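Local coordinates for protein aldehyde dehydrogenase (Anabaena variabilis, PDB 4H7N) that probably oxidises aldehydes to carboxylic acids with NAD+ as the electron acceptor, at residues G257-T262 / P368-M373; I305-A310 / G343-P348; I316-I321 / G335-L340; V325-V330 / H356-M361. All coordinates share one frame; numbering follows the deposited sequence.

Overall arrangement
All four contacts lie on one side of the chain's centre, in and around the seven-stranded sheet that contains strand 369-375, and away from the predicted active-site residue Glu232. Interactions 1 and 2, with centres 13 Å apart, meet where Pro368 CG packs on Cys346 O at 3.6 Å. Interactions 2 and 3 are only 9 Å apart by their centres, because strands 338-340 and 343-345 pair as a hairpin, with Trp345 N 2.8 Å from Glu338 O. Interactions 3 and 4 use successive parts of helix 311-326. Interaction 4 returns to interaction 1 through Ile369 CG2 and Val360 CG2, 3.8 Å apart, whereas interactions 2 and 4 do not touch.

Interaction 1: residues G257-T262 / P368-M373; sequences GAVVNT and PIMPVM
Thr262 presents two different ends at this contact: its OG1 donates a hydrogen bond to Gly306 O, while its CG2 lies 3.9 Å from Pro368 CG. The setting is the mixed seven-stranded sheet of the aldehyde dehydrogenase fold. Helix 247-259 lies on the beta-alpha-beta connection between the parallel strands 237-241 and 269-275, and its last turn meets the start of strand 369-375, which is flanked by strands 269-275 and 349-352. Pro368 fits between Thr262 and Val259. Side by side, the proline ring and the threonine side chain point the same way, whereas Val259 crosses the ring at about a right angle, with CG1 3.8 Å from Pro368 CB. The imino N of Pro368 has no hydrogen to give, so its 3.2 Å approach to Thr262 O is close packing and not a bond. With an alanine here, lacking CG and CD, Thr262 CG2 would probably lose its apolar neighbour and a gap would be likely to open beside Thr262 O. Further along the strand, Met370, present as selenomethionine, bends at its third torsion (chi3 -74°), and this turn carries CE to within 3.9 Å of Val259 CG1. Leu286 and Ala290 of helix 279-292 also pack on Met370, and Phe472 of the second subunit packs on Val259, linking this buried cluster to the dimer. Packing is tightest at the helix, where Ala258 CB meets Met370 CG at 3.5 Å, closer than usual for two carbons, with the SE atom 4.1 Å from the same CB.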
loop_
_atom_site.group_PDB
_atom_site.type_symbol
_atom_site.label_atom_id
_atom_site.label_comp_id
_atom_site.label_asym_id
_atom_site.label_seq_id
_atom_site.Cartn_x
_atom_site.Cartn_y
_atom_site.Cartn_z
ATOM N N GLY A 257 5.149 30.312 1.825
ATOM C CA GLY A 257 5.222 28.935 2.194
ATOM C C GLY A 257 5.354 28.731 3.683
ATOM O O GLY A 257 4.796 27.772 4.193
ATOM N N ALA A 258 6.045 29.641 4.377
ATOM C CA ALA A 258 6.225 29.488 5.848
ATOM C C ALA A 258 5.070 29.999 6.703
ATOM O O ALA A 258 4.912 29.524 7.802
ATOM C CB ALA A 258 7.492 30.145 6.300
ATOM N N VAL A 259 4.280 30.971 6.228
ATOM C CA VAL A 259 3.303 31.575 7.098
ATOM C C VAL A 259 1.857 31.550 6.623
ATOM O O VAL A 259 0.972 31.944 7.378
ATOM C CB VAL A 259 3.715 32.999 7.540
ATOM C CG1 VAL A 259 5.158 33.003 8.010
ATOM C CG2 VAL A 259 3.475 34.001 6.431
ATOM N N VAL A 260 1.587 31.059 5.413
ATOM C CA VAL A 260 0.222 30.897 4.965
ATOM C C VAL A 260 -0.453 29.953 5.959
ATOM O O VAL A 260 0.160 29.034 6.478
ATOM C CB VAL A 260 0.116 30.406 3.492
ATOM C CG1 VAL A 260 0.672 29.003 3.352
ATOM C CG2 VAL A 260 -1.320 30.472 3.024
ATOM N N ASN A 261 -1.685 30.282 6.296
ATOM C CA ASN A 261 -2.461 29.609 7.330
ATOM C C ASN A 261 -1.749 29.697 8.678
ATOM O O ASN A 261 -1.850 28.797 9.505
ATOM C CB ASN A 261 -2.729 28.132 6.963
ATOM C CG ASN A 261 -4.018 27.595 7.611
ATOM O OD1 ASN A 261 -5.010 28.299 7.688
ATOM N ND2 ASN A 261 -3.973 26.384 8.115
ATOM N N THR A 262 -0.992 30.765 8.884
ATOM C CA THR A 262 -0.201 30.957 10.135
ATOM C C THR A 262 0.791 29.787 10.346
ATOM O O THR A 262 1.172 29.450 11.479
ATOM C CB THR A 262 -1.106 31.139 11.356
ATOM O OG1 THR A 262 -2.147 32.082 11.051
ATOM C CG2 THR A 262 -0.342 31.706 12.539
ATOM N N PRO A 368 4.203 30.111 12.400
ATOM C CA PRO A 368 4.682 30.982 11.324
ATOM C C PRO A 368 6.142 31.392 11.561
ATOM O O PRO A 368 6.484 32.582 11.560
ATOM C CB PRO A 368 3.742 32.178 11.428
ATOM C CG PRO A 368 3.508 32.314 12.904
ATOM C CD PRO A 368 3.525 30.885 13.449
ATOM N N ILE A 369 6.990 30.401 11.744
ATOM C CA ILE A 369 8.370 30.635 12.173
ATOM C C ILE A 369 9.342 30.357 11.037
ATOM O O ILE A 369 9.213 29.363 10.349
ATOM C CB ILE A 369 8.759 29.713 13.326
ATOM C CG1 ILE A 369 7.694 29.746 14.408
ATOM C CG2 ILE A 369 10.091 30.145 13.918
ATOM C CD1 ILE A 369 7.303 31.137 14.880
HETATM N N MSE A 370 10.327 31.242 10.876
HETATM C CA MSE A 370 11.265 31.168 9.777
HETATM C C MSE A 370 12.641 31.223 10.392
HETATM O O MSE A 370 13.186 32.322 10.584
HETATM C CB MSE A 370 11.022 32.343 8.847
HETATM C CG MSE A 370 9.759 32.153 8.026
HETATM SE SE MSE A 370 9.216 33.771 7.057
HETATM C CE MSE A 370 8.514 34.836 8.534
ATOM N N PRO A 371 13.185 30.075 10.787
ATOM C CA PRO A 371 14.589 30.018 11.206
ATOM C C PRO A 371 15.502 29.907 9.994
ATOM O O PRO A 371 15.331 28.991 9.170
ATOM C CB PRO A 371 14.648 28.725 12.055
ATOM C CG PRO A 371 13.519 27.876 11.563
ATOM C CD PRO A 371 12.567 28.740 10.771
ATOM N N VAL A 372 16.485 30.784 9.902
ATOM C CA VAL A 372 17.352 30.872 8.740
ATOM C C VAL A 372 18.803 30.593 9.079
ATOM O O VAL A 372 19.357 31.275 9.886
ATOM C CB VAL A 372 17.249 32.282 8.118
ATOM C CG1 VAL A 372 17.987 32.335 6.794
ATOM C CG2 VAL A 372 15.780 32.610 7.884
HETATM N N MSE A 373 19.411 29.614 8.425
HETATM C CA MSE A 373 20.807 29.219 8.685
HETATM C C MSE A 373 21.654 29.396 7.448
HETATM O O MSE A 373 21.229 28.997 6.394
HETATM C CB MSE A 373 20.841 27.703 8.925
HETATM C CG MSE A 373 21.028 27.361 10.376
HETATM SE SE MSE A 373 21.253 25.420 10.587
HETATM C CE MSE A 373 23.184 25.209 10.808
#

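Interaction 2: residues I305-A310 / G343-P348; sequences IGPIIA and GWWCRP
Trp344 meets Ile308 through its backbone: Trp344 O accepts a hydrogen bond from Ile308 N (2.9 Å, N-H...O angle 144°), the donor standing 30° off the carbonyl plane. Water 2 adds a second link, accepting from Trp344 N and donating to Ile308 O. Trp345, its CG anti to the carbonyl carbon (chi1 -52°), swings its indole back against Pro307, although its CB points away from the loop. Pro307 CB stands 3.7 Å from the centroid of the six-membered ring and almost exactly on its normal, a CH-pi contact, while Ile305 O comes in the ring plane to the edge at CZ3, 3.6 Å away. The indole NE1 is hydrogen-bonded to Leu340 O, which helps fix the turn of the ring. A leucine in place of Trp345 would probably deprive Pro307 of the flat surface it lies on, and Leu340 O of its indole donor. Cys346 N donates to water 1, which in turn donates to Gly306 O at 2.8 Å. Cys346 CB also touches Ile308 CD1 at 4.0 Å. At Pro348, CG reaches Ile305 CG1 more loosely, at 4.4 Å. These links dock the loop before helix 311-326 on the outgoing strand, and the residue following it, of the two-stranded beta-hairpin 338-340 with 343-345.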
loop_
_atom_site.group_PDB
_atom_site.type_symbol
_atom_site.label_atom_id
_atom_site.label_comp_id
_atom_site.label_asym_id
_atom_site.label_seq_id
_atom_site.Cartn_x
_atom_site.Cartn_y
_atom_site.Cartn_z
ATOM N N ILE A 305 -3.200 37.031 8.517
ATOM C CA ILE A 305 -2.706 35.982 9.456
ATOM C C ILE A 305 -3.741 35.733 10.535
ATOM O O ILE A 305 -3.987 36.613 11.410
ATOM C CB ILE A 305 -1.369 36.388 10.090
ATOM C CG1 ILE A 305 -0.388 36.792 8.986
ATOM C CG2 ILE A 305 -0.829 35.274 10.987
ATOM C CD1 ILE A 305 -0.185 35.708 7.942
ATOM N N GLY A 306 -4.363 34.559 10.453
ATOM C CA GLY A 306 -5.324 34.132 11.474
ATOM C C GLY A 306 -4.684 33.670 12.781
ATOM O O GLY A 306 -3.468 33.585 12.885
ATOM N N PRO A 307 -5.512 33.309 13.749
ATOM C CA PRO A 307 -5.034 32.835 15.011
ATOM C C PRO A 307 -4.490 31.427 14.939
ATOM O O PRO A 307 -4.808 30.673 14.005
ATOM C CB PRO A 307 -6.286 32.853 15.881
ATOM C CG PRO A 307 -7.405 32.610 14.941
ATOM C CD PRO A 307 -6.987 33.285 13.673
ATOM N N ILE A 308 -3.756 31.050 15.973
ATOM C CA ILE A 308 -3.402 29.663 16.166
ATOM C C ILE A 308 -4.656 28.964 16.621
ATOM O O ILE A 308 -5.197 29.302 17.655
ATOM C CB ILE A 308 -2.328 29.544 17.219
ATOM C CG1 ILE A 308 -1.105 30.341 16.752
ATOM C CG2 ILE A 308 -1.989 28.090 17.486
ATOM C CD1 ILE A 308 -0.232 30.749 17.904
ATOM N N ILE A 309 -5.104 27.978 15.843
ATOM C CA ILE A 309 -6.428 27.404 15.984
ATOM C C ILE A 309 -6.547 26.543 17.233
ATOM O O ILE A 309 -7.516 26.618 17.959
ATOM C CB ILE A 309 -6.758 26.590 14.724
ATOM C CG1 ILE A 309 -6.987 27.529 13.553
ATOM C CG2 ILE A 309 -7.980 25.726 14.932
ATOM C CD1 ILE A 309 -7.035 26.792 12.243
ATOM N N ALA A 310 -5.541 25.727 17.490
ATOM C CA ALA A 310 -5.601 24.815 18.635
ATOM C C ALA A 310 -4.759 25.342 19.775
ATOM O O ALA A 310 -3.607 25.710 19.563
ATOM C CB ALA A 310 -5.143 23.426 18.204
ATOM N N GLY A 343 -8.180 34.897 22.029
ATOM C CA GLY A 343 -7.512 33.955 21.122
ATOM C C GLY A 343 -5.997 33.968 21.246
ATOM O O GLY A 343 -5.439 34.888 21.811
ATOM N N TRP A 344 -5.335 32.947 20.711
ATOM C CA TRP A 344 -3.874 32.904 20.680
ATOM C C TRP A 344 -3.397 33.266 19.273
ATOM O O TRP A 344 -3.951 32.799 18.271
ATOM C CB TRP A 344 -3.340 31.498 21.006
ATOM C CG TRP A 344 -3.455 31.087 22.444
ATOM C CD1 TRP A 344 -4.233 30.084 22.948
ATOM C CD2 TRP A 344 -2.757 31.655 23.562
ATOM N NE1 TRP A 344 -4.077 30.005 24.303
ATOM C CE2 TRP A 344 -3.179 30.954 24.713
ATOM C CE3 TRP A 344 -1.821 32.696 23.701
ATOM C CZ2 TRP A 344 -2.695 31.246 25.996
ATOM C CZ3 TRP A 344 -1.346 33.003 24.959
ATOM C CH2 TRP A 344 -1.786 32.272 26.105
ATOM N N TRP A 345 -2.316 34.024 19.232
ATOM C CA TRP A 345 -1.753 34.579 18.022
ATOM C C TRP A 345 -0.226 34.562 18.047
ATOM O O TRP A 345 0.401 34.599 19.115
ATOM C CB TRP A 345 -2.208 36.028 17.846
ATOM C CG TRP A 345 -3.668 36.215 17.933
ATOM C CD1 TRP A 345 -4.414 36.311 19.067
ATOM C CD2 TRP A 345 -4.574 36.362 16.842
ATOM N NE1 TRP A 345 -5.741 36.488 18.756
ATOM C CE2 TRP A 345 -5.867 36.533 17.396
ATOM C CE3 TRP A 345 -4.423 36.382 15.453
ATOM C CZ2 TRP A 345 -6.987 36.705 16.620
ATOM C CZ3 TRP A 345 -5.546 36.578 14.678
ATOM C CH2 TRP A 345 -6.818 36.728 15.271
ATOM N N CYS A 346 0.353 34.468 16.857
ATOM C CA CYS A 346 1.795 34.643 16.654
ATOM C C CYS A 346 1.991 35.301 15.304
ATOM O O CYS A 346 1.430 34.860 14.282
ATOM C CB CYS A 346 2.537 33.306 16.656
ATOM S SG CYS A 346 4.362 33.504 16.706
ATOM N N ARG A 347 2.828 36.310 15.289
ATOM C CA ARG A 347 3.161 36.961 14.038
ATOM C C ARG A 347 4.280 36.218 13.324
ATOM O O ARG A 347 5.053 35.487 13.943
ATOM C CB ARG A 347 3.604 38.409 14.256
ATOM C CG ARG A 347 2.511 39.338 14.717
ATOM C CD ARG A 347 3.060 40.738 14.964
ATOM N NE ARG A 347 1.947 41.679 14.899
ATOM C CZ ARG A 347 1.161 42.010 15.916
ATOM N NH1 ARG A 347 1.364 41.513 17.139
ATOM N NH2 ARG A 347 0.163 42.859 15.705
ATOM N N PRO A 348 4.372 36.418 12.012
ATOM C CA PRO A 348 5.523 35.941 11.237
ATOM C C PRO A 348 6.836 36.274 11.940
ATOM O O PRO A 348 7.053 37.396 12.358
ATOM C CB PRO A 348 5.387 36.713 9.922
ATOM C CG PRO A 348 3.913 36.906 9.772
ATOM C CD PRO A 348 3.443 37.206 11.174
HETATM O O HOH W 1 -1.441 34.529 14.531
HETATM O O HOH W 2 -6.652 30.579 19.472
#

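Interaction 3: residues I316-I321 / G335-L340; sequences IINDHI and GKVEEL
Val337 points its CG2 methyl at helix 311-326, where three residues of segment 316-321 receive it. Ile317 meets it nearly at right angles, methyl to methyl, with Ile317 CG2 3.8 Å from Val337 CG2. Asn318 slants across the valine, its CB 3.9 Å from Val337 CG2. Ile321, one turn beyond Ile317, adds its CD1, 4.2 Å from Val337 CG2. The valine torsion explains this choice of methyl: with CG1 anti to the backbone N (chi1 176°), CG2 is anti to the carbonyl carbon and is the branch left facing the helix. After the helix, strand 330-333 forms one edge of the seven-stranded sheet of this chain, and residues 335-337 then bring the chain back past the helix and into the two-stranded hairpin of 338-340 and 343-345. Ile317 also packs on Ile308, and Val337 on Trp344 of the partner hairpin strand, so the same apolar patch continues into that neighbourhood. At the turn itself Gly335 adopts a positive phi of 87°, where a side chain would run into the preceding carbonyl. Its own carbonyl lies against Ile321, with Gly335 O 3.4 Å from CG2 and 3.8 Å from CD1 of the isoleucine. A polar link runs beside the methyl contacts. The Asn318 amide, carried on a CG anti to the backbone N (chi1 -176°), receives a hydrogen bond from water 3 at OD1, and that water accepts from Val337 N at 3.1 Å.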
loop_
_atom_site.group_PDB
_atom_site.type_symbol
_atom_site.label_atom_id
_atom_site.label_comp_id
_atom_site.label_asym_id
_atom_site.label_seq_id
_atom_site.Cartn_x
_atom_site.Cartn_y
_atom_site.Cartn_z
ATOM N N ILE A 316 2.969 24.543 21.928
ATOM C CA ILE A 316 4.136 24.006 21.246
ATOM C C ILE A 316 4.968 25.105 20.580
ATOM O O ILE A 316 6.209 25.122 20.685
ATOM C CB ILE A 316 3.707 22.992 20.168
ATOM C CG1 ILE A 316 3.200 21.689 20.848
ATOM C CG2 ILE A 316 4.857 22.724 19.218
ATOM C CD1 ILE A 316 2.495 20.710 19.899
ATOM N N ILE A 317 4.294 26.003 19.857
ATOM C CA ILE A 317 4.999 27.101 19.167
ATOM C C ILE A 317 5.744 27.955 20.209
ATOM O O ILE A 317 6.917 28.301 20.039
ATOM C CB ILE A 317 4.034 27.974 18.368
ATOM C CG1 ILE A 317 3.380 27.171 17.261
ATOM C CG2 ILE A 317 4.751 29.202 17.776
ATOM C CD1 ILE A 317 2.166 27.821 16.640
ATOM N N ASN A 318 5.060 28.279 21.300
ATOM C CA ASN A 318 5.677 29.061 22.372
ATOM C C ASN A 318 6.944 28.368 22.924
ATOM O O ASN A 318 8.003 28.976 23.079
ATOM C CB ASN A 318 4.656 29.329 23.471
ATOM C CG ASN A 318 5.216 30.219 24.560
ATOM O OD1 ASN A 318 5.557 31.381 24.323
ATOM N ND2 ASN A 318 5.391 29.650 25.723
ATOM N N ASP A 319 6.842 27.065 23.094
ATOM C CA ASP A 319 7.955 26.274 23.581
ATOM C C ASP A 319 9.136 26.256 22.601
ATOM O O ASP A 319 10.281 26.359 23.019
ATOM C CB ASP A 319 7.446 24.879 23.876
ATOM C CG ASP A 319 8.528 23.951 24.295
ATOM O OD1 ASP A 319 9.093 24.232 25.356
ATOM O OD2 ASP A 319 8.812 22.952 23.580
ATOM N N HIS A 320 8.855 26.210 21.298
ATOM C CA HIS A 320 9.911 26.218 20.276
ATOM C C HIS A 320 10.653 27.535 20.267
ATOM O O HIS A 320 11.878 27.569 20.118
ATOM C CB HIS A 320 9.337 25.875 18.871
ATOM C CG HIS A 320 9.019 24.421 18.708
ATOM N ND1 HIS A 320 8.962 23.791 17.480
ATOM C CD2 HIS A 320 8.800 23.460 19.640
ATOM C CE1 HIS A 320 8.716 22.506 17.669
ATOM N NE2 HIS A 320 8.604 22.283 18.968
ATOM N N ILE A 321 9.906 28.630 20.415
ATOM C CA ILE A 321 10.506 29.965 20.445
ATOM C C ILE A 321 11.381 30.111 21.699
ATOM O O ILE A 321 12.547 30.507 21.620
ATOM C CB ILE A 321 9.427 31.091 20.413
ATOM C CG1 ILE A 321 8.662 31.080 19.125
ATOM C CG2 ILE A 321 10.056 32.472 20.554
ATOM C CD1 ILE A 321 7.444 31.962 19.153
ATOM N N GLY A 335 7.911 36.681 17.167
ATOM C CA GLY A 335 8.538 35.971 18.266
ATOM C C GLY A 335 7.778 35.876 19.566
ATOM O O GLY A 335 8.339 35.431 20.546
ATOM N N LYS A 336 6.490 36.217 19.560
ATOM C CA LYS A 336 5.659 36.146 20.755
ATOM C C LYS A 336 4.320 35.464 20.504
ATOM O O LYS A 336 3.523 35.972 19.715
ATOM C CB LYS A 336 5.320 37.548 21.233
ATOM C CG LYS A 336 6.504 38.397 21.597
ATOM C CD LYS A 336 6.018 39.792 21.985
ATOM C CE LYS A 336 6.796 40.891 21.267
ATOM N NZ LYS A 336 8.201 40.972 21.742
ATOM N N VAL A 337 4.046 34.371 21.214
ATOM C CA VAL A 337 2.702 33.824 21.248
ATOM C C VAL A 337 1.882 34.581 22.284
ATOM O O VAL A 337 2.171 34.518 23.463
ATOM C CB VAL A 337 2.721 32.342 21.567
ATOM C CG1 VAL A 337 1.299 31.805 21.701
ATOM C CG2 VAL A 337 3.496 31.590 20.463
ATOM N N GLU A 338 0.874 35.323 21.847
ATOM C CA GLU A 338 0.121 36.204 22.767
ATOM C C GLU A 338 -1.374 36.011 22.637
ATOM O O GLU A 338 -1.881 35.580 21.570
ATOM C CB GLU A 338 0.483 37.657 22.541
ATOM C CG GLU A 338 0.584 38.035 21.074
ATOM C CD GLU A 338 0.939 39.501 20.863
ATOM O OE1 GLU A 338 0.980 40.230 21.866
ATOM O OE2 GLU A 338 1.154 39.914 19.697
ATOM N N GLU A 339 -2.059 36.282 23.735
ATOM C CA GLU A 339 -3.507 36.275 23.809
ATOM C C GLU A 339 -4.051 37.645 23.402
ATOM O O GLU A 339 -3.583 38.679 23.864
ATOM C CB GLU A 339 -3.983 35.842 25.218
ATOM C CG GLU A 339 -5.510 35.867 25.418
ATOM C CD GLU A 339 -6.050 37.194 25.996
ATOM O OE1 GLU A 339 -5.674 37.539 27.133
ATOM O OE2 GLU A 339 -6.854 37.896 25.343
ATOM N N LEU A 340 -4.997 37.650 22.466
ATOM C CA LEU A 340 -5.668 38.865 22.046
ATOM C C LEU A 340 -7.135 38.532 21.780
ATOM O O LEU A 340 -7.465 37.599 20.993
ATOM C CB LEU A 340 -5.031 39.449 20.802
ATOM C CG LEU A 340 -3.544 39.825 20.853
ATOM C CD1 LEU A 340 -3.059 39.965 19.423
ATOM C CD2 LEU A 340 -3.321 41.116 21.652
HETATM O O HOH W 3 6.457 33.161 22.829
#

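Interaction 4: residues V325-V330 / H356-M361; sequences VEKGAV and HSMKVM
A Schellman motif ends helix 311-326, and its residues Lys327 and Ala329 hold the terminal methyl of Met358. Gly328, with positive phi, is the C-prime residue of the motif: its N bonds back to Val325 O at 3.0 Å, and Ala329 N bonds to Ala324 O. Facing this helix end is the loop that joins the parallel neighbouring strands 349-352 and 369-375 of the seven-stranded sheet. Met358, a selenomethionine, runs extended beyond CG and delivers CE to the turn, 3.5 Å from Lys327 O and 3.7 Å from Ala329 N. Met358 CE also touches Lys327 CB at 3.8 Å and, more loosely, Ala329 CB at 4.1 Å. Ala324 and Asp323 of the helix pack on Met358 as well, enclosing a largely apolar side chain beneath an otherwise surface contact. Lys327 stretches out alongside, its chain extended beyond CG, and NZ donates a hydrogen bond to Ser357 O at 2.9 Å. The ammonium approaches tilted 33° from the carbonyl plane. NZ has a second partner in Asp323, through a salt bridge; Asp323 also accepts a hydrogen bond from Lys359 N, so one carboxylate ties both sides of the contact together. Ser357 OG is hydrogen-bonded to Asn355 OD1 and meets the lysine only by packing, lying 3.8 Å from Lys327 CD.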
loop_
_atom_site.group_PDB
_atom_site.type_symbol
_atom_site.label_atom_id
_atom_site.label_comp_id
_atom_site.label_asym_id
_atom_site.label_seq_id
_atom_site.Cartn_x
_atom_site.Cartn_y
_atom_site.Cartn_z
ATOM N N VAL A 325 15.473 30.623 21.830
ATOM C CA VAL A 325 16.079 31.757 22.508
ATOM C C VAL A 325 17.047 31.295 23.607
ATOM O O VAL A 325 18.192 31.739 23.648
ATOM C CB VAL A 325 15.014 32.747 23.028
ATOM C CG1 VAL A 325 15.633 33.762 24.000
ATOM C CG2 VAL A 325 14.357 33.474 21.848
ATOM N N GLU A 326 16.623 30.367 24.456
ATOM C CA GLU A 326 17.544 29.780 25.423
ATOM C C GLU A 326 18.852 29.298 24.767
ATOM O O GLU A 326 19.890 29.358 25.378
ATOM C CB GLU A 326 16.854 28.633 26.182
ATOM C CG GLU A 326 17.775 27.678 26.952
ATOM C CD GLU A 326 18.359 28.285 28.213
ATOM O OE1 GLU A 326 18.123 29.498 28.461
ATOM O OE2 GLU A 326 19.061 27.554 28.967
ATOM N N LYS A 327 18.793 28.804 23.529
ATOM C CA LYS A 327 19.964 28.214 22.892
ATOM C C LYS A 327 20.716 29.195 21.996
ATOM O O LYS A 327 21.621 28.792 21.262
ATOM C CB LYS A 327 19.535 26.957 22.121
ATOM C CG LYS A 327 19.228 25.813 23.068
ATOM C CD LYS A 327 18.665 24.602 22.368
ATOM C CE LYS A 327 18.537 23.459 23.379
ATOM N NZ LYS A 327 17.625 22.444 22.771
ATOM N N GLY A 328 20.322 30.466 22.028
ATOM C CA GLY A 328 21.089 31.517 21.388
ATOM C C GLY A 328 20.390 32.193 20.226
ATOM O O GLY A 328 20.950 33.109 19.660
ATOM N N ALA A 329 19.185 31.765 19.846
ATOM C CA ALA A 329 18.551 32.336 18.628
ATOM C C ALA A 329 18.341 33.849 18.794
ATOM O O ALA A 329 18.209 34.334 19.909
ATOM C CB ALA A 329 17.239 31.644 18.324
ATOM N N VAL A 330 18.378 34.573 17.672
ATOM C CA VAL A 330 18.103 36.007 17.602
ATOM C C VAL A 330 16.773 36.194 16.884
ATOM O O VAL A 330 16.618 35.713 15.782
ATOM C CB VAL A 330 19.206 36.729 16.784
ATOM C CG1 VAL A 330 18.857 38.195 16.542
ATOM C CG2 VAL A 330 20.562 36.621 17.509
ATOM N N HIS A 356 20.610 22.909 14.598
ATOM C CA HIS A 356 19.818 21.709 14.740
ATOM C C HIS A 356 19.851 21.163 16.183
ATOM O O HIS A 356 19.273 20.105 16.438
ATOM C CB HIS A 356 20.276 20.659 13.714
ATOM C CG HIS A 356 19.792 20.912 12.317
ATOM N ND1 HIS A 356 19.595 19.896 11.410
ATOM C CD2 HIS A 356 19.443 22.054 11.673
ATOM C CE1 HIS A 356 19.152 20.395 10.265
ATOM N NE2 HIS A 356 19.034 21.704 10.398
ATOM N N SER A 357 20.450 21.885 17.144
ATOM C CA SER A 357 20.222 21.518 18.559
ATOM C C SER A 357 18.848 22.005 19.039
ATOM O O SER A 357 18.386 21.597 20.094
ATOM C CB SER A 357 21.291 22.102 19.485
ATOM O OG SER A 357 21.107 23.501 19.647
HETATM N N MSE A 358 18.185 22.867 18.269
HETATM C CA MSE A 358 16.928 23.483 18.715
HETATM C C MSE A 358 15.697 22.756 18.176
HETATM O O MSE A 358 15.666 22.272 17.016
HETATM C CB MSE A 358 16.861 24.962 18.242
HETATM C CG MSE A 358 18.034 25.812 18.640
HETATM SE SE MSE A 358 18.026 27.494 17.589
HETATM C CE MSE A 358 19.525 28.293 18.556
ATOM N N LYS A 359 14.633 22.730 18.979
ATOM C CA LYS A 359 13.382 22.111 18.575
ATOM C C LYS A 359 12.808 22.702 17.334
ATOM O O LYS A 359 12.227 21.998 16.506
ATOM C CB LYS A 359 12.338 22.305 19.653
ATOM C CG LYS A 359 12.608 21.512 20.918
ATOM C CD LYS A 359 11.582 21.952 21.949
ATOM C CE LYS A 359 11.950 21.542 23.353
ATOM N NZ LYS A 359 11.265 20.268 23.659
ATOM N N VAL A 360 12.930 24.017 17.211
ATOM C CA VAL A 360 12.342 24.709 16.067
ATOM C C VAL A 360 12.942 24.251 14.718
ATOM O O VAL A 360 12.364 24.481 13.669
ATOM C CB VAL A 360 12.453 26.245 16.269
ATOM C CG1 VAL A 360 13.843 26.745 15.915
ATOM C CG2 VAL A 360 11.386 26.969 15.473
HETATM N N MSE A 361 14.122 23.647 14.753
HETATM C CA MSE A 361 14.761 23.095 13.561
HETATM C C MSE A 361 14.617 21.595 13.394
HETATM O O MSE A 361 15.061 21.034 12.380
HETATM C CB MSE A 361 16.212 23.598 13.555
HETATM C CG MSE A 361 16.093 25.075 13.157
HETATM SE SE MSE A 361 17.717 25.678 12.285
HETATM C CE MSE A 361 17.037 25.302 10.478
#